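Local structure of VP5 (Halorubrum pleomorphic virus 2, 6QGI) at residues V16-L20 against R21-I25. The protein is an envelope protein of a haloarchaeal pleomorphic virus and probably drives fusion of the viral membrane with that of the host cell. Sequence-based numbering, arbitrary orientation.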
ATOM      1  N   VAL A  16      -2.070  -5.396   0.416  1.00 24.08           N
ATOM      2  CA  VAL A  16      -2.330  -5.804   1.809  1.00 23.50           C
ATOM      3  C   VAL A  16      -2.354  -7.337   1.980  1.00 26.92           C
ATOM      4  O   VAL A  16      -2.665  -7.819   3.080  1.00 26.69           O
ATOM      5  CB  VAL A  16      -3.637  -5.163   2.366  1.00 27.18           C
ATOM      6  CG1 VAL A  16      -3.533  -3.645   2.431  1.00 26.41           C
ATOM      7  CG2 VAL A  16      -4.864  -5.586   1.566  1.00 27.35           C
ATOM      8  N   GLY A  17      -2.016  -8.065   0.912  1.00 22.59           N
ATOM      9  CA  GLY A  17      -2.002  -9.523   0.910  1.00 22.72           C
ATOM     10  C   GLY A  17      -1.064 -10.133   1.928  1.00 27.82           C
ATOM     11  O   GLY A  17      -1.311 -11.243   2.408  1.00 28.01           O
ATOM     12  N   TRP A  18      -0.008  -9.376   2.296  1.00 25.17           N
ATOM     13  CA  TRP A  18       1.029  -9.728   3.271  1.00 25.48           C
ATOM     14  C   TRP A  18       0.463  -9.920   4.677  1.00 30.01           C
ATOM     15  O   TRP A  18       1.089 -10.575   5.515  1.00 29.79           O
ATOM     16  CB  TRP A  18       2.113  -8.644   3.298  1.00 24.19           C
ATOM     17  CG  TRP A  18       1.599  -7.293   3.690  1.00 24.81           C
ATOM     18  CD1 TRP A  18       1.087  -6.340   2.862  1.00 27.53           C
ATOM     19  CD2 TRP A  18       1.559  -6.745   5.012  1.00 24.47           C
ATOM     20  NE1 TRP A  18       0.671  -5.255   3.593  1.00 26.74           N
ATOM     21  CE2 TRP A  18       0.984  -5.460   4.912  1.00 28.19           C
ATOM     22  CE3 TRP A  18       1.947  -7.221   6.276  1.00 25.79           C
ATOM     23  CZ2 TRP A  18       0.791  -4.641   6.030  1.00 27.37           C
ATOM     24  CZ3 TRP A  18       1.759  -6.409   7.383  1.00 27.16           C
ATOM     25  CH2 TRP A  18       1.197  -5.131   7.254  1.00 27.61           C
ATOM     26  N   ALA A  19      -0.701  -9.311   4.946  1.00 26.87           N
ATOM     27  CA  ALA A  19      -1.385  -9.424   6.226  1.00 26.79           C
ATOM     28  C   ALA A  19      -2.350 -10.610   6.212  1.00 31.60           C
ATOM     29  O   ALA A  19      -2.910 -10.948   7.247  1.00 31.48           O
ATOM     30  CB  ALA A  19      -2.129  -8.132   6.527  1.00 27.28           C
ATOM     31  N   LEU A  20      -2.524 -11.258   5.043  1.00 28.37           N
ATOM     32  CA  LEU A  20      -3.438 -12.391   4.902  1.00 28.82           C
ATOM     33  C   LEU A  20      -2.731 -13.711   4.604  1.00 33.31           C
ATOM     34  O   LEU A  20      -3.146 -14.745   5.122  1.00 33.59           O
ATOM     35  CB  LEU A  20      -4.465 -12.107   3.800  1.00 28.83           C
ATOM     36  CG  LEU A  20      -5.511 -11.058   4.128  1.00 32.77           C
ATOM     37  CD1 LEU A  20      -6.302 -10.723   2.921  1.00 33.05           C
ATOM     38  CD2 LEU A  20      -6.445 -11.536   5.241  1.00 34.30           C
ATOM     39  N   ARG A  21      -1.679 -13.685   3.765  1.00 29.23           N
ATOM     40  CA  ARG A  21      -0.949 -14.889   3.356  1.00 28.86           C
ATOM     41  C   ARG A  21       0.500 -14.561   3.016  1.00 34.37           C
ATOM     42  O   ARG A  21       0.858 -13.384   3.005  1.00 33.36           O
ATOM     43  CB  ARG A  21      -1.649 -15.509   2.133  1.00 26.24           C
ATOM     44  CG  ARG A  21      -1.524 -14.635   0.884  1.00 26.90           C
ATOM     45  CD  ARG A  21      -2.547 -14.947  -0.170  1.00 28.41           C
ATOM     46  NE  ARG A  21      -2.632 -13.837  -1.118  1.00 33.30           N
ATOM     47  CZ  ARG A  21      -3.484 -12.822  -1.011  1.00 42.39           C
ATOM     48  NH1 ARG A  21      -4.347 -12.777  -0.000  1.00 22.01           N
ATOM     49  NH2 ARG A  21      -3.487 -11.852  -1.910  1.00 30.48           N
ATOM     50  N   GLU A  22       1.320 -15.593   2.698  1.00 33.10           N
ATOM     51  CA  GLU A  22       2.703 -15.404   2.255  1.00 33.17           C
ATOM     52  C   GLU A  22       2.661 -14.573   0.964  1.00 37.41           C
ATOM     53  O   GLU A  22       1.950 -14.929   0.024  1.00 36.57           O
ATOM     54  CB  GLU A  22       3.409 -16.753   2.057  1.00 35.32           C
ATOM     55  CG  GLU A  22       4.923 -16.639   2.037  1.00 48.77           C
ATOM     56  CD  GLU A  22       5.697 -17.857   1.571  1.00 73.50           C
ATOM     57  OE1 GLU A  22       5.067 -18.843   1.124  1.00 70.59           O
ATOM     58  OE2 GLU A  22       6.947 -17.819   1.645  1.00 67.26           O
ATOM     59  N   PHE A  23       3.321 -13.414   0.978  1.00 35.58           N
ATOM     60  CA  PHE A  23       3.297 -12.452  -0.123  1.00 36.01           C
ATOM     61  C   PHE A  23       4.631 -12.393  -0.857  1.00 42.13           C
ATOM     62  O   PHE A  23       5.681 -12.620  -0.252  1.00 42.66           O
ATOM     63  CB  PHE A  23       2.938 -11.061   0.432  1.00 37.00           C
ATOM     64  CG  PHE A  23       2.102 -10.154  -0.445  1.00 38.31           C
ATOM     65  CD1 PHE A  23       0.952 -10.628  -1.074  1.00 41.37           C
ATOM     66  CD2 PHE A  23       2.413  -8.803  -0.573  1.00 40.04           C
ATOM     67  CE1 PHE A  23       0.174  -9.784  -1.872  1.00 42.26           C
ATOM     68  CE2 PHE A  23       1.625  -7.956  -1.362  1.00 42.57           C
ATOM     69  CZ  PHE A  23       0.508  -8.452  -2.001  1.00 41.01           C
ATOM     70  N   GLU A  24       4.589 -12.081  -2.164  1.00 39.13           N
ATOM     71  CA  GLU A  24       5.795 -11.962  -2.977  1.00 39.57           C
ATOM     72  C   GLU A  24       6.385 -10.577  -2.783  1.00 42.16           C
ATOM     73  O   GLU A  24       5.765  -9.578  -3.160  1.00 41.89           O
ATOM     74  CB  GLU A  24       5.508 -12.248  -4.459  1.00 41.79           C
ATOM     75  CG  GLU A  24       5.217 -13.715  -4.736  1.00 57.09           C
ATOM     76  CD  GLU A  24       4.869 -14.083  -6.167  1.00 85.39           C
ATOM     77  OE1 GLU A  24       4.705 -13.169  -7.009  1.00 77.16           O
ATOM     78  OE2 GLU A  24       4.769 -15.299  -6.445  1.00 85.83           O
ATOM     79  N   ILE A  25       7.562 -10.517  -2.147  1.00 37.22           N
ATOM     80  CA  ILE A  25       8.251  -9.258  -1.866  1.00 35.59           C
ATOM     81  C   ILE A  25       9.068  -8.843  -3.103  1.00 36.59           C
ATOM     82  O   ILE A  25       9.655  -9.691  -3.781  1.00 36.86           O
ATOM     83  CB  ILE A  25       9.098  -9.359  -0.555  1.00 38.85           C
ATOM     84  CG1 ILE A  25       8.153  -9.332   0.674  1.00 38.84           C
ATOM     85  CG2 ILE A  25      10.151  -8.237  -0.440  1.00 39.73           C
ATOM     86  CD1 ILE A  25       8.667  -9.892   1.881  1.00 44.43           C
TER
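With CG of R21 set between its own backbone N and carbonyl carbon (chi1 68°) and the chain extended from there to NE, the arginine folds back along the short 3-10 turn, and one face of its guanidinium comes to lie over CA of G17. F23 approaches the same glycine from another direction: G17 CA sits 3.9 Å from the centroid of the phenyl ring, 27° off the ring normal, in a CH-pi contact. Because G17 has no side chain, the guanidinium and the ring can both reach its CA. The ring face continues over the peptide, CG of F23 3.5 Å from N of W18, while CB of F23 packs 3.8 Å from CB of W18, the edge of the indole turned toward CD2 of F23. The turn is closed by the backbone: R21 N donates to G17 O at 2.8 Å, almost straight at 162°, and L20 N gives the same oxygen a second bond. L20 lends its CB and CD1 as an apolar flank to NH1 of R21, while NH2 of the same guanidinium forms a salt bridge with OD2 of D289. The whole turn lies in the loop between strand 11-13 and helix 37-60: N112 of helix 91-133 bonds W18 O and F23 N, V109 of the same helix touches the side chain of W18, and helices 270-279 and 285-292 pack against the R21 side chain.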